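Local coordinates for hypothetical protein VC1899 (PDB 1XMX) that is of unknown function but carries a Card1-like endonuclease domain of the PDDEXK clan and may bind nucleic acid, at residues L257-V262 with Q273-N278; T298-K303 with Q377-A382; K324-R329 with E356-A361; R338-S343 with T373-W378; R345-N350 with I363-L368. All blocks are in the same frame, centred on the assembly; numbering follows the deposited sequence.

Contact 1: residues L257-V262 with Q273-N278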
# COMPACT_ATOMS: atom_id res chain seq x y z
N LEU A 257 -1.24 9.20 14.25
CA LEU A 257 -0.03 8.74 14.95
C LEU A 257 0.75 7.70 14.09
O LEU A 257 1.98 7.79 13.93
CB LEU A 257 -0.39 8.13 16.31
CG LEU A 257 0.78 7.42 17.02
CD1 LEU A 257 1.85 8.38 17.53
CD2 LEU A 257 0.21 6.55 18.13
N VAL A 258 0.03 6.72 13.55
CA VAL A 258 0.69 5.73 12.73
C VAL A 258 1.29 6.38 11.48
O VAL A 258 2.42 6.10 11.10
CB VAL A 258 -0.23 4.59 12.30
CG1 VAL A 258 0.53 3.69 11.24
CG2 VAL A 258 -0.72 3.80 13.55
N HIS A 259 0.54 7.25 10.82
CA HIS A 259 1.09 7.94 9.68
C HIS A 259 2.34 8.76 10.05
O HIS A 259 3.35 8.75 9.34
CB HIS A 259 0.02 8.80 9.05
CG HIS A 259 0.49 9.60 7.88
ND1 HIS A 259 0.82 9.02 6.66
CD2 HIS A 259 0.68 10.93 7.74
CE1 HIS A 259 1.17 9.97 5.81
NE2 HIS A 259 1.09 11.14 6.44
N SER A 260 2.25 9.49 11.14
CA SER A 260 3.35 10.31 11.62
C SER A 260 4.59 9.48 11.98
O SER A 260 5.70 9.94 11.82
CB SER A 260 2.88 11.11 12.82
OG SER A 260 2.06 12.19 12.40
N THR A 261 4.38 8.30 12.56
CA THR A 261 5.45 7.36 12.89
C THR A 261 6.12 6.73 11.65
O THR A 261 7.35 6.59 11.60
CB THR A 261 4.87 6.25 13.80
OG1 THR A 261 4.33 6.91 14.94
CG2 THR A 261 5.91 5.23 14.23
N VAL A 262 5.33 6.37 10.64
CA VAL A 262 5.84 5.88 9.41
C VAL A 262 6.75 6.93 8.79
O VAL A 262 7.82 6.60 8.25
CB VAL A 262 4.72 5.50 8.40
CG1 VAL A 262 5.35 5.19 6.99
CG2 VAL A 262 3.93 4.28 8.88
N GLN A 273 9.01 4.12 0.25
CA GLN A 273 9.23 4.98 -0.88
C GLN A 273 8.00 5.88 -1.07
O GLN A 273 8.05 6.85 -1.79
CB GLN A 273 9.53 4.08 -2.07
CG GLN A 273 8.29 3.32 -2.57
CD GLN A 273 8.66 2.04 -3.22
OE1 GLN A 273 9.15 1.13 -2.56
NE2 GLN A 273 8.48 1.95 -4.52
N ASP A 274 6.90 5.56 -0.38
CA ASP A 274 5.65 6.33 -0.46
C ASP A 274 4.74 6.09 0.77
O ASP A 274 4.76 5.03 1.35
CB ASP A 274 4.87 6.07 -1.77
CG ASP A 274 3.87 7.20 -2.08
OD1 ASP A 274 4.01 8.30 -1.50
OD2 ASP A 274 2.95 7.04 -2.88
N ARG A 275 3.93 7.07 1.16
CA ARG A 275 3.04 6.89 2.31
C ARG A 275 1.92 7.84 2.19
O ARG A 275 2.11 8.94 1.66
CB ARG A 275 3.74 7.17 3.65
CG ARG A 275 4.42 8.49 3.65
CD ARG A 275 5.04 8.90 5.03
NE ARG A 275 5.84 10.08 4.73
CZ ARG A 275 5.38 11.32 4.75
NH1 ARG A 275 4.15 11.56 5.19
NH2 ARG A 275 6.16 12.33 4.39
N SER A 276 0.77 7.47 2.75
CA SER A 276 -0.41 8.31 2.68
C SER A 276 -1.36 8.03 3.81
O SER A 276 -1.34 6.95 4.36
CB SER A 276 -1.11 8.06 1.35
OG SER A 276 -1.63 9.30 0.90
N LEU A 277 -2.22 9.00 4.12
CA LEU A 277 -3.21 8.95 5.18
C LEU A 277 -4.59 8.94 4.59
O LEU A 277 -4.93 9.79 3.80
CB LEU A 277 -3.04 10.18 6.12
CG LEU A 277 -3.89 10.30 7.40
CD1 LEU A 277 -3.78 9.01 8.30
CD2 LEU A 277 -3.52 11.56 8.23
N ASN A 278 -5.38 7.95 4.94
CA ASN A 278 -6.79 7.87 4.55
C ASN A 278 -7.03 7.95 3.04
O ASN A 278 -7.82 8.78 2.58
CB ASN A 278 -7.63 8.91 5.31
CG ASN A 278 -7.89 8.50 6.75
OD1 ASN A 278 -8.35 7.37 7.01
ND2 ASN A 278 -7.62 9.40 7.71

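Contact 2: residues T298-K303 with Q377-A382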
# COMPACT_ATOMS: atom_id res chain seq x y z
N THR A 298 1.37 2.47 2.52
CA THR A 298 2.76 2.69 2.08
C THR A 298 3.14 1.78 0.91
O THR A 298 2.46 0.78 0.63
CB THR A 298 3.79 2.45 3.19
OG1 THR A 298 3.69 1.10 3.64
CG2 THR A 298 3.53 3.33 4.38
N VAL A 299 4.20 2.14 0.21
CA VAL A 299 4.91 1.16 -0.62
C VAL A 299 6.31 1.05 -0.00
O VAL A 299 6.97 2.09 0.27
CB VAL A 299 4.98 1.57 -2.15
CG1 VAL A 299 5.70 0.48 -2.98
CG2 VAL A 299 3.59 1.78 -2.72
N VAL A 300 6.80 -0.19 0.15
CA VAL A 300 8.08 -0.45 0.73
C VAL A 300 8.73 -1.56 -0.07
O VAL A 300 8.13 -2.59 -0.23
CB VAL A 300 7.95 -0.99 2.17
CG1 VAL A 300 9.31 -1.13 2.82
CG2 VAL A 300 6.95 -0.06 3.00
N ASN A 301 9.96 -1.33 -0.55
CA ASN A 301 10.65 -2.26 -1.40
C ASN A 301 9.73 -2.70 -2.54
O ASN A 301 9.66 -3.91 -2.85
CB ASN A 301 11.24 -3.45 -0.64
CG ASN A 301 12.27 -4.22 -1.51
OD1 ASN A 301 12.93 -3.62 -2.32
ND2 ASN A 301 12.40 -5.51 -1.31
N ASN A 302 9.06 -1.72 -3.14
CA ASN A 302 8.17 -1.94 -4.26
C ASN A 302 6.97 -2.88 -3.97
O ASN A 302 6.33 -3.33 -4.92
CB ASN A 302 8.94 -2.44 -5.50
CG ASN A 302 9.86 -1.40 -6.07
OD1 ASN A 302 9.47 -0.24 -6.27
ND2 ASN A 302 11.12 -1.79 -6.32
N LYS A 303 6.69 -3.16 -2.68
CA LYS A 303 5.51 -3.93 -2.24
C LYS A 303 4.48 -3.02 -1.48
O LYS A 303 4.86 -2.27 -0.55
CB LYS A 303 5.95 -5.03 -1.30
CG LYS A 303 7.04 -5.86 -1.81
CD LYS A 303 7.54 -6.86 -0.77
CE LYS A 303 8.79 -7.49 -1.32
NZ LYS A 303 9.29 -8.48 -0.40
N GLN A 377 10.21 -3.08 12.37
CA GLN A 377 10.38 -4.48 12.12
C GLN A 377 9.56 -4.95 10.92
O GLN A 377 10.10 -5.69 10.07
CB GLN A 377 10.04 -5.28 13.36
CG GLN A 377 11.01 -4.93 14.50
CD GLN A 377 10.64 -5.55 15.85
OE1 GLN A 377 9.47 -5.90 16.10
NE2 GLN A 377 11.60 -5.62 16.73
N TRP A 378 8.31 -4.51 10.81
CA TRP A 378 7.39 -4.98 9.76
C TRP A 378 7.95 -4.52 8.44
O TRP A 378 8.04 -5.33 7.48
CB TRP A 378 5.99 -4.39 9.92
CG TRP A 378 4.93 -4.95 9.00
CD1 TRP A 378 4.65 -6.27 8.75
CD2 TRP A 378 3.97 -4.18 8.26
NE1 TRP A 378 3.60 -6.37 7.82
CE2 TRP A 378 3.17 -5.09 7.54
CE3 TRP A 378 3.74 -2.81 8.12
CZ2 TRP A 378 2.13 -4.66 6.73
CZ3 TRP A 378 2.74 -2.40 7.29
CH2 TRP A 378 1.92 -3.32 6.62
N PHE A 379 8.42 -3.26 8.42
CA PHE A 379 8.97 -2.69 7.18
C PHE A 379 10.33 -3.26 6.77
O PHE A 379 10.66 -3.28 5.57
CB PHE A 379 9.11 -1.19 7.28
CG PHE A 379 7.80 -0.44 7.37
CD1 PHE A 379 6.69 -0.83 6.61
CD2 PHE A 379 7.66 0.66 8.23
CE1 PHE A 379 5.49 -0.10 6.65
CE2 PHE A 379 6.44 1.40 8.27
CZ PHE A 379 5.36 1.01 7.49
N LYS A 380 11.15 -3.63 7.76
CA LYS A 380 12.42 -4.32 7.49
C LYS A 380 12.15 -5.66 6.81
O LYS A 380 12.86 -6.00 5.85
CB LYS A 380 13.27 -4.53 8.75
CG LYS A 380 13.67 -3.20 9.42
CD LYS A 380 14.93 -3.31 10.26
CE LYS A 380 14.68 -2.72 11.68
NZ LYS A 380 15.91 -2.47 12.48
N ALA A 381 11.16 -6.39 7.30
CA ALA A 381 10.78 -7.65 6.70
C ALA A 381 10.40 -7.54 5.23
O ALA A 381 10.46 -8.53 4.52
CB ALA A 381 9.72 -8.38 7.52
N ALA A 382 10.08 -6.34 4.73
CA ALA A 382 9.88 -6.18 3.29
C ALA A 382 11.15 -6.40 2.42
O ALA A 382 11.05 -6.52 1.18
CB ALA A 382 9.21 -4.78 2.94
O HOH W 1 8.06 -9.20 2.42

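Contact 3: residues K324-R329 with E356-A361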
# COMPACT_ATOMS: atom_id res chain seq x y z
N LYS A 324 -11.80 -9.03 5.31
CA LYS A 324 -11.83 -7.88 4.45
C LYS A 324 -10.45 -7.27 4.23
O LYS A 324 -10.13 -6.89 3.12
CB LYS A 324 -12.77 -6.82 4.99
CG LYS A 324 -12.89 -5.64 4.09
CD LYS A 324 -13.54 -4.50 4.88
CE LYS A 324 -14.23 -3.48 4.03
NZ LYS A 324 -13.29 -2.45 3.47
N LEU A 325 -9.67 -7.12 5.30
CA LEU A 325 -8.30 -6.57 5.14
C LEU A 325 -7.46 -7.43 4.19
O LEU A 325 -6.88 -6.90 3.27
CB LEU A 325 -7.58 -6.43 6.50
CG LEU A 325 -6.18 -5.79 6.55
CD1 LEU A 325 -6.11 -4.42 5.86
CD2 LEU A 325 -5.68 -5.68 8.02
N GLU A 326 -7.41 -8.73 4.42
CA GLU A 326 -6.71 -9.65 3.53
C GLU A 326 -7.18 -9.57 2.06
O GLU A 326 -6.40 -9.75 1.10
CB GLU A 326 -6.92 -11.08 3.99
CG GLU A 326 -5.96 -11.98 3.28
CD GLU A 326 -6.57 -13.31 2.92
OE1 GLU A 326 -7.81 -13.35 2.71
OE2 GLU A 326 -5.82 -14.33 2.87
N SER A 327 -8.47 -9.34 1.89
CA SER A 327 -9.04 -9.27 0.59
C SER A 327 -8.63 -7.96 -0.13
O SER A 327 -8.42 -7.94 -1.35
CB SER A 327 -10.53 -9.37 0.74
OG SER A 327 -11.13 -8.72 -0.33
N LEU A 328 -8.56 -6.86 0.59
CA LEU A 328 -8.06 -5.63 0.02
C LEU A 328 -6.58 -5.74 -0.42
O LEU A 328 -6.19 -5.37 -1.52
CB LEU A 328 -8.16 -4.55 1.06
CG LEU A 328 -9.57 -4.02 1.21
CD1 LEU A 328 -9.44 -2.98 2.30
CD2 LEU A 328 -9.94 -3.38 -0.09
N ARG A 329 -5.78 -6.31 0.46
CA ARG A 329 -4.37 -6.52 0.25
C ARG A 329 -4.14 -7.22 -1.14
O ARG A 329 -3.53 -6.65 -2.07
CB ARG A 329 -3.93 -7.34 1.45
CG ARG A 329 -2.47 -7.75 1.50
CD ARG A 329 -2.48 -9.22 1.37
NE ARG A 329 -2.19 -9.87 2.62
CZ ARG A 329 -2.45 -11.15 2.81
NH1 ARG A 329 -3.05 -11.84 1.84
NH2 ARG A 329 -2.15 -11.73 3.97
N GLU A 356 -2.94 -14.67 11.98
CA GLU A 356 -1.85 -15.56 11.64
C GLU A 356 -2.16 -16.49 10.44
O GLU A 356 -1.39 -16.56 9.47
CB GLU A 356 -1.42 -16.37 12.86
CG GLU A 356 -0.14 -17.17 12.61
CD GLU A 356 0.13 -18.28 13.64
OE1 GLU A 356 -0.61 -18.39 14.66
OE2 GLU A 356 1.10 -19.06 13.43
N ASP A 357 -3.31 -17.15 10.48
CA ASP A 357 -3.84 -17.98 9.39
C ASP A 357 -3.85 -17.22 8.04
O ASP A 357 -3.45 -17.76 7.02
CB ASP A 357 -5.28 -18.42 9.73
CG ASP A 357 -5.76 -19.56 8.83
OD1 ASP A 357 -4.90 -20.40 8.46
OD2 ASP A 357 -6.99 -19.60 8.51
N LEU A 358 -4.36 -15.99 8.07
CA LEU A 358 -4.39 -15.11 6.90
C LEU A 358 -3.06 -14.37 6.55
O LEU A 358 -3.01 -13.65 5.57
CB LEU A 358 -5.48 -14.04 7.11
CG LEU A 358 -6.95 -14.32 6.69
CD1 LEU A 358 -7.22 -15.76 6.29
CD2 LEU A 358 -8.04 -13.77 7.65
N GLY A 359 -2.02 -14.46 7.38
CA GLY A 359 -0.77 -13.73 7.10
C GLY A 359 -0.87 -12.22 7.33
O GLY A 359 -0.20 -11.44 6.64
N LEU A 360 -1.69 -11.78 8.29
CA LEU A 360 -1.88 -10.32 8.57
C LEU A 360 -1.06 -10.04 9.81
O LEU A 360 -1.05 -10.83 10.76
CB LEU A 360 -3.38 -9.95 8.83
CG LEU A 360 -4.27 -10.10 7.58
CD1 LEU A 360 -5.83 -10.06 7.92
CD2 LEU A 360 -3.94 -9.03 6.61
N ALA A 361 -0.35 -8.93 9.81
CA ALA A 361 0.43 -8.58 11.00
C ALA A 361 -0.52 -7.87 12.00
O ALA A 361 -1.52 -7.27 11.59
CB ALA A 361 1.61 -7.63 10.57
O HOH W 2 0.13 -9.50 5.07

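Contact 4: residues R338-S343 with T373-W378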
# COMPACT_ATOMS: atom_id res chain seq x y z
N ARG A 338 1.33 -6.54 1.52
CA ARG A 338 1.29 -6.91 2.95
C ARG A 338 0.33 -6.01 3.71
O ARG A 338 0.15 -4.85 3.36
CB ARG A 338 2.68 -6.81 3.55
CG ARG A 338 3.40 -8.11 3.27
CD ARG A 338 4.93 -8.12 3.26
NE ARG A 338 5.61 -7.12 4.07
CZ ARG A 338 6.05 -7.26 5.32
NH1 ARG A 338 5.87 -8.37 6.05
NH2 ARG A 338 6.66 -6.24 5.84
N ALA A 339 -0.28 -6.54 4.75
CA ALA A 339 -1.21 -5.75 5.53
C ALA A 339 -1.11 -6.00 7.04
O ALA A 339 -0.84 -7.10 7.52
CB ALA A 339 -2.70 -5.93 5.02
N MET A 340 -1.38 -4.94 7.77
CA MET A 340 -1.30 -4.94 9.21
C MET A 340 -2.61 -4.37 9.82
O MET A 340 -3.21 -3.44 9.27
CB MET A 340 -0.16 -4.00 9.56
CG MET A 340 -0.17 -3.64 11.01
SD MET A 340 1.25 -2.71 11.56
CE MET A 340 2.52 -4.04 11.67
N LEU A 341 -3.03 -4.89 10.96
CA LEU A 341 -4.10 -4.21 11.73
C LEU A 341 -3.49 -3.64 13.01
O LEU A 341 -2.89 -4.37 13.78
CB LEU A 341 -5.26 -5.16 12.03
CG LEU A 341 -6.35 -4.74 13.00
CD1 LEU A 341 -7.07 -3.50 12.49
CD2 LEU A 341 -7.34 -5.92 13.20
N VAL A 342 -3.62 -2.32 13.20
CA VAL A 342 -3.22 -1.72 14.47
C VAL A 342 -4.50 -1.51 15.30
O VAL A 342 -5.43 -0.86 14.84
CB VAL A 342 -2.44 -0.39 14.27
CG1 VAL A 342 -2.15 0.27 15.64
CG2 VAL A 342 -1.12 -0.67 13.41
N SER A 343 -4.55 -2.08 16.50
CA SER A 343 -5.75 -2.08 17.31
C SER A 343 -5.45 -1.47 18.68
O SER A 343 -4.51 -1.88 19.34
CB SER A 343 -6.28 -3.51 17.51
OG SER A 343 -7.52 -3.48 18.21
N THR A 373 9.06 0.79 16.81
CA THR A 373 9.87 -0.40 16.66
C THR A 373 9.15 -1.55 15.92
O THR A 373 9.73 -2.18 15.01
CB THR A 373 10.38 -0.86 18.02
OG1 THR A 373 11.31 0.12 18.47
CG2 THR A 373 11.05 -2.18 17.96
N HIS A 374 7.91 -1.83 16.29
CA HIS A 374 7.14 -2.89 15.62
C HIS A 374 6.86 -2.53 14.17
O HIS A 374 6.89 -3.39 13.32
CB HIS A 374 5.85 -3.19 16.36
CG HIS A 374 6.05 -3.70 17.74
ND1 HIS A 374 6.70 -4.89 18.02
CD2 HIS A 374 5.67 -3.20 18.95
CE1 HIS A 374 6.70 -5.10 19.32
NE2 HIS A 374 6.09 -4.10 19.91
N LEU A 375 6.62 -1.27 13.88
CA LEU A 375 6.44 -0.85 12.52
C LEU A 375 7.74 -0.98 11.72
O LEU A 375 7.73 -1.37 10.55
CB LEU A 375 5.91 0.59 12.49
CG LEU A 375 4.40 0.89 12.73
CD1 LEU A 375 4.07 2.33 12.53
CD2 LEU A 375 3.54 0.04 11.77
N THR A 376 8.86 -0.62 12.34
CA THR A 376 10.18 -0.76 11.73
C THR A 376 10.43 -2.21 11.41
O THR A 376 10.79 -2.55 10.31
CB THR A 376 11.31 -0.18 12.67
OG1 THR A 376 11.02 1.17 13.03
CG2 THR A 376 12.69 -0.16 11.92
N GLN A 377 10.21 -3.08 12.37
CA GLN A 377 10.38 -4.48 12.12
C GLN A 377 9.56 -4.95 10.92
O GLN A 377 10.10 -5.69 10.07
CB GLN A 377 10.04 -5.28 13.36
CG GLN A 377 11.01 -4.93 14.50
CD GLN A 377 10.64 -5.55 15.85
OE1 GLN A 377 9.47 -5.90 16.10
NE2 GLN A 377 11.60 -5.62 16.73
N TRP A 378 8.31 -4.51 10.81
CA TRP A 378 7.39 -4.98 9.76
C TRP A 378 7.95 -4.52 8.44
O TRP A 378 8.04 -5.33 7.48
CB TRP A 378 5.99 -4.39 9.92
CG TRP A 378 4.93 -4.95 9.00
CD1 TRP A 378 4.65 -6.27 8.75
CD2 TRP A 378 3.97 -4.18 8.26
NE1 TRP A 378 3.60 -6.37 7.82
CE2 TRP A 378 3.17 -5.09 7.54
CE3 TRP A 378 3.74 -2.81 8.12
CZ2 TRP A 378 2.13 -4.66 6.73
CZ3 TRP A 378 2.74 -2.40 7.29
CH2 TRP A 378 1.92 -3.32 6.62

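Contact 5: residues R345-N350 with I363-L368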
# COMPACT_ATOMS: atom_id res chain seq x y z
N ARG A 345 -7.68 -1.55 21.11
CA ARG A 345 -8.28 -2.42 22.07
C ARG A 345 -7.72 -3.84 21.98
O ARG A 345 -7.28 -4.25 20.94
CB ARG A 345 -9.81 -2.43 21.87
CG ARG A 345 -10.53 -1.03 22.04
CD ARG A 345 -11.20 -0.85 23.41
NE ARG A 345 -10.25 -0.55 24.52
CZ ARG A 345 -10.17 -1.21 25.69
NH1 ARG A 345 -11.00 -2.21 25.97
NH2 ARG A 345 -9.25 -0.87 26.60
N PRO A 346 -7.77 -4.60 23.09
CA PRO A 346 -7.23 -5.96 23.16
C PRO A 346 -7.77 -6.82 22.03
O PRO A 346 -8.86 -6.61 21.57
CB PRO A 346 -7.74 -6.48 24.51
CG PRO A 346 -8.02 -5.23 25.32
CD PRO A 346 -8.35 -4.14 24.37
N LEU A 347 -6.98 -7.79 21.57
CA LEU A 347 -7.46 -8.67 20.52
C LEU A 347 -7.75 -10.06 21.08
O LEU A 347 -6.93 -10.66 21.75
CB LEU A 347 -6.43 -8.74 19.40
CG LEU A 347 -5.66 -7.43 19.17
CD1 LEU A 347 -4.17 -7.55 19.67
CD2 LEU A 347 -5.76 -7.05 17.73
N ARG A 348 -8.96 -10.55 20.85
CA ARG A 348 -9.34 -11.89 21.28
C ARG A 348 -8.42 -12.95 20.59
O ARG A 348 -7.86 -12.67 19.52
CB ARG A 348 -10.84 -12.03 21.01
CG ARG A 348 -11.44 -13.41 21.07
CD ARG A 348 -12.81 -13.34 20.41
NE ARG A 348 -13.58 -12.17 20.85
CZ ARG A 348 -13.96 -11.17 20.06
NH1 ARG A 348 -13.64 -11.18 18.76
NH2 ARG A 348 -14.69 -10.15 20.55
N HIS A 349 -8.21 -14.11 21.21
CA HIS A 349 -7.31 -15.11 20.62
C HIS A 349 -7.72 -15.66 19.26
O HIS A 349 -6.85 -16.00 18.44
CB HIS A 349 -6.94 -16.25 21.57
CG HIS A 349 -5.48 -16.30 21.87
ND1 HIS A 349 -4.57 -16.90 21.02
CD2 HIS A 349 -4.75 -15.75 22.87
CE1 HIS A 349 -3.35 -16.75 21.51
NE2 HIS A 349 -3.43 -16.04 22.62
N ASN A 350 -9.02 -15.78 19.06
CA ASN A 350 -9.64 -16.04 17.78
C ASN A 350 -9.07 -15.23 16.67
O ASN A 350 -8.77 -15.75 15.58
CB ASN A 350 -11.10 -15.63 17.85
CG ASN A 350 -11.94 -16.62 18.57
OD1 ASN A 350 -11.88 -17.83 18.26
ND2 ASN A 350 -12.72 -16.16 19.55
N ILE A 363 -0.65 -5.16 15.54
CA ILE A 363 -0.13 -4.45 16.72
C ILE A 363 -1.31 -4.11 17.68
O ILE A 363 -2.19 -3.30 17.35
CB ILE A 363 0.66 -3.18 16.35
CG1 ILE A 363 1.92 -3.52 15.53
CG2 ILE A 363 1.10 -2.44 17.61
CD1 ILE A 363 2.69 -2.22 15.05
N GLY A 364 -1.31 -4.74 18.83
CA GLY A 364 -2.35 -4.42 19.80
C GLY A 364 -1.88 -3.47 20.90
O GLY A 364 -0.73 -2.93 20.86
N PRO A 365 -2.77 -3.25 21.88
CA PRO A 365 -2.54 -2.26 22.94
C PRO A 365 -1.23 -2.47 23.68
O PRO A 365 -0.57 -1.52 24.03
CB PRO A 365 -3.75 -2.44 23.88
CG PRO A 365 -4.40 -3.74 23.46
CD PRO A 365 -4.08 -3.92 22.02
N ASP A 366 -0.85 -3.70 23.92
CA ASP A 366 0.33 -3.97 24.72
C ASP A 366 1.58 -3.44 23.99
O ASP A 366 2.52 -2.88 24.61
CB ASP A 366 0.43 -5.47 25.01
CG ASP A 366 -0.67 -5.96 25.96
OD1 ASP A 366 -1.24 -5.14 26.74
OD2 ASP A 366 -0.97 -7.18 25.93
N GLU A 367 1.57 -3.57 22.67
CA GLU A 367 2.72 -3.20 21.87
C GLU A 367 2.63 -1.81 21.31
O GLU A 367 3.57 -1.34 20.65
CB GLU A 367 2.83 -4.21 20.76
CG GLU A 367 2.68 -5.57 21.38
CD GLU A 367 2.18 -6.55 20.41
OE1 GLU A 367 3.08 -7.04 19.68
OE2 GLU A 367 0.92 -6.80 20.37
N LEU A 368 1.52 -1.14 21.56
CA LEU A 368 1.42 0.23 21.09
C LEU A 368 2.46 1.19 21.67
O LEU A 368 2.83 2.19 21.03
CB LEU A 368 0.01 0.79 21.31
CG LEU A 368 -1.05 0.44 20.29
CD1 LEU A 368 -2.32 1.11 20.80
CD2 LEU A 368 -0.65 0.99 18.90

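Contact 1: residues L257-V262 with Q273-N278
H259 and L277 are where the two segments come nearest, CA to CA 6.3 Å, at the point where the chain is leaving the strand; the short axes of helix 257-262 and strand 273-276 approach to 9.0 Å and run nearly antiparallel at 162°. The H259 ring is the main side-chain element. CG sits anti to the backbone N (chi1 178°), which carries the imidazole out to the other segment, and L277 CB lies over the ring centre, 4.0 Å from the centroid and 7° off its normal, a CH-pi contact. Beyond the ring, L277 CD1 meets H259 CB at 3.9 Å. H259 ND1 is buried with no partner in the model. At the other end of the ring, NE2 is 3.3 Å from R275 NH1, which approaches with the guanidinium edge and with its plane turned well away from the imidazole plane. The firm polar bond of R275 is made by NE, to Q266 at the end of the same helix. V262 CG1 reaches R275 CB at 4.2 Å. Q273 and D274 both face V299, a classic beta bulge between strands 272-276 and 288-300. The close, near-antiparallel axes show a helix packed along a sheet strand, consistent with the PDDEXK core.

Contact 2: residues T298-K303 with Q377-A382
A type I' beta turn from V300 to K303, joining strands 288-300 and 303-310, receives A382 from the chain that follows helix 371-380. Two side chains of the turn converge on A382 O. N301 ND2 gives a nearly straight bond of 3.0 Å (N-H...O angle 161°), and K303 NZ bonds the same oxygen at 3.1 Å; they reach it from opposite faces of the carbonyl plane. K303, extended beyond CG, bonds N121 O as well, and a water links its NZ to A381 O. Beside this polar grip the packing is apolar: A382 CB rests on V300 CG1 at 3.7 Å, and V300 CG2 lies 3.7 Å from F379 CD1, the two side chains crossing at about a right angle. Separately, T298 OG1 comes within 3.7 Å of F379 CE1, the side chains arriving from opposite directions. V300 N to K303 O, 2.9 Å, and the reciprocal bond from K303 N close the turn. All six touching residues are buried, and the geometry is that of a tight beta hairpin whose turn binds a main-chain carbonyl just beyond a helix.

Contact 3: residues K324-R329 with E356-A361
Along the edge of the R329 guanidinium, near its plane, lie L358 O and G359 O, with G359 CA also in plane; from these two segments it is the edge that is engaged. NH2 gives L358 O a bond of 2.6 Å, lying in the carbonyl plane with a C=O...N angle of 159°, although the oxygen is tilted 20° from the guanidinium plane. The bond is short but bent at the hydrogen, with an N-H...O angle of 132°. A weaker bond of 3.3 Å joins NH2 to G359 O. The R329 chain is bent at chi2 and chi3, which swings its end back from helix 321-333 to the neighbouring backbone. The receiving site is the end of helix 349-358, where G359, with positive phi, completes a Schellman motif; the arginine thus binds carbonyl oxygens at a helix C-terminus, where the helix dipole would be expected to favour a positive group. A water donates to G359 O and accepts a weak bond from R329 NH2. NH1 makes a long salt bridge of 3.9 Å to E326 OE2, within the same helix. E326 also packs its CD against L358 CG at 3.9 Å, the side chains crossing at about a right angle. Deeper in, L325 CG meets L360 CD2 at 3.9 Å, and both leucines rest on A339 of strand 338-343.

Contact 4: residues R338-S343 with T373-W378
R338, M340 and W378 form the tight part of this contact, with the indole held between an arginine on one face and a methionine on the other. The R338 guanidinium lies over the first face: its CZ is 4.0 Å from the centroid of the W378 five-membered ring, 31° off the normal, an off-centre cation-pi contact with the planes 37° apart. NH2 is modelled implausibly close to W378 O, so that bond is doubtful; its firm partner is H305 NE2. On the opposite face, M340 CB stands 3.8 Å from the centroid of the W378 six-membered ring, 16° off the normal, a CH-pi contact, and SD lies above the same ring at 4.6 Å, a more distant Met-aromatic contact. The bend at chi3 of M340 returns CE to within 3.7 Å of W378 CG. M340 SD also touches L375 CD2 at 3.6 Å, and W378 CZ2 comes within 3.5 Å of A339 C. The packing thins along the strand toward S343: V342 points to the helix, but its CG2 stays 5.0 Å from L375 CD2. T373 and Q377 lie exposed on the outer side of the helix. Strand 338-343 and helix 371-380 run nearly antiparallel here, their axes 11.3 Å apart; the strand lies between strands 303-310 and 361-363, helix 321-333 covers its other face, and I307 and A361 also border the indole.

Contact 5: residues R345-N350 with I363-L368
P365 meets R345 and P346 in a contact made of van der Waals packing, with no hydrogen bond passing between the segments. Ring-to-backbone contacts are the closest: P365 CD lies 3.4 Å from R345 O, and P365 CG is 3.5 Å from P346 N. The carbonyl of R345 is also bonded by S343 OG, which ties the start of the segment back to strand 338-343. Among apolar side chains, the two proline rings cross at about a right angle, P346 CD to P365 CG 4.1 Å, and L347 CD1 reaches P365 CD at 4.3 Å. L347 also presses CD1 to within 3.6 Å of G364 CA, which has no side chain in the way; its chi1 of -34° and chi2 of 108° both lie off the staggered values, a rotation that brings CD1 against the glycine. Hydrogen bonds within 363-368 brace the second segment: E367 N bonds G364 O at 3.0 Å, and the E367 carboxylate weakly returns to G364 N, its OE2 at 3.4 Å, so the 364-367 loop folds on itself. The two pieces flank the C-terminal ends of strands 338-343 and 361-363, just ahead of helices 349-358 and 371-380, while L182 of helix 181-201 packs against P365.

Followed from the N terminus, contact 1 closes first, a short loop between helix 243-266 and strand 272-276, in series with all the others. Contact 2 opens next and spans the widest stretch, from 298-303 to 377-382; contacts 3 and 5 nest inside that loop. Contact 4 ends on the same helix, 371-380, sharing Q377 and W378 with contact 2, and contact 5 is nested within it. Contact 3 crosses both contact 4 and contact 5, since its segments alternate with theirs. Strand pairing binds contact 3 to contact 4 through A361, and contact 5 to contact 4 through I363. L375 packs against T261, tying contact 1 to contact 4.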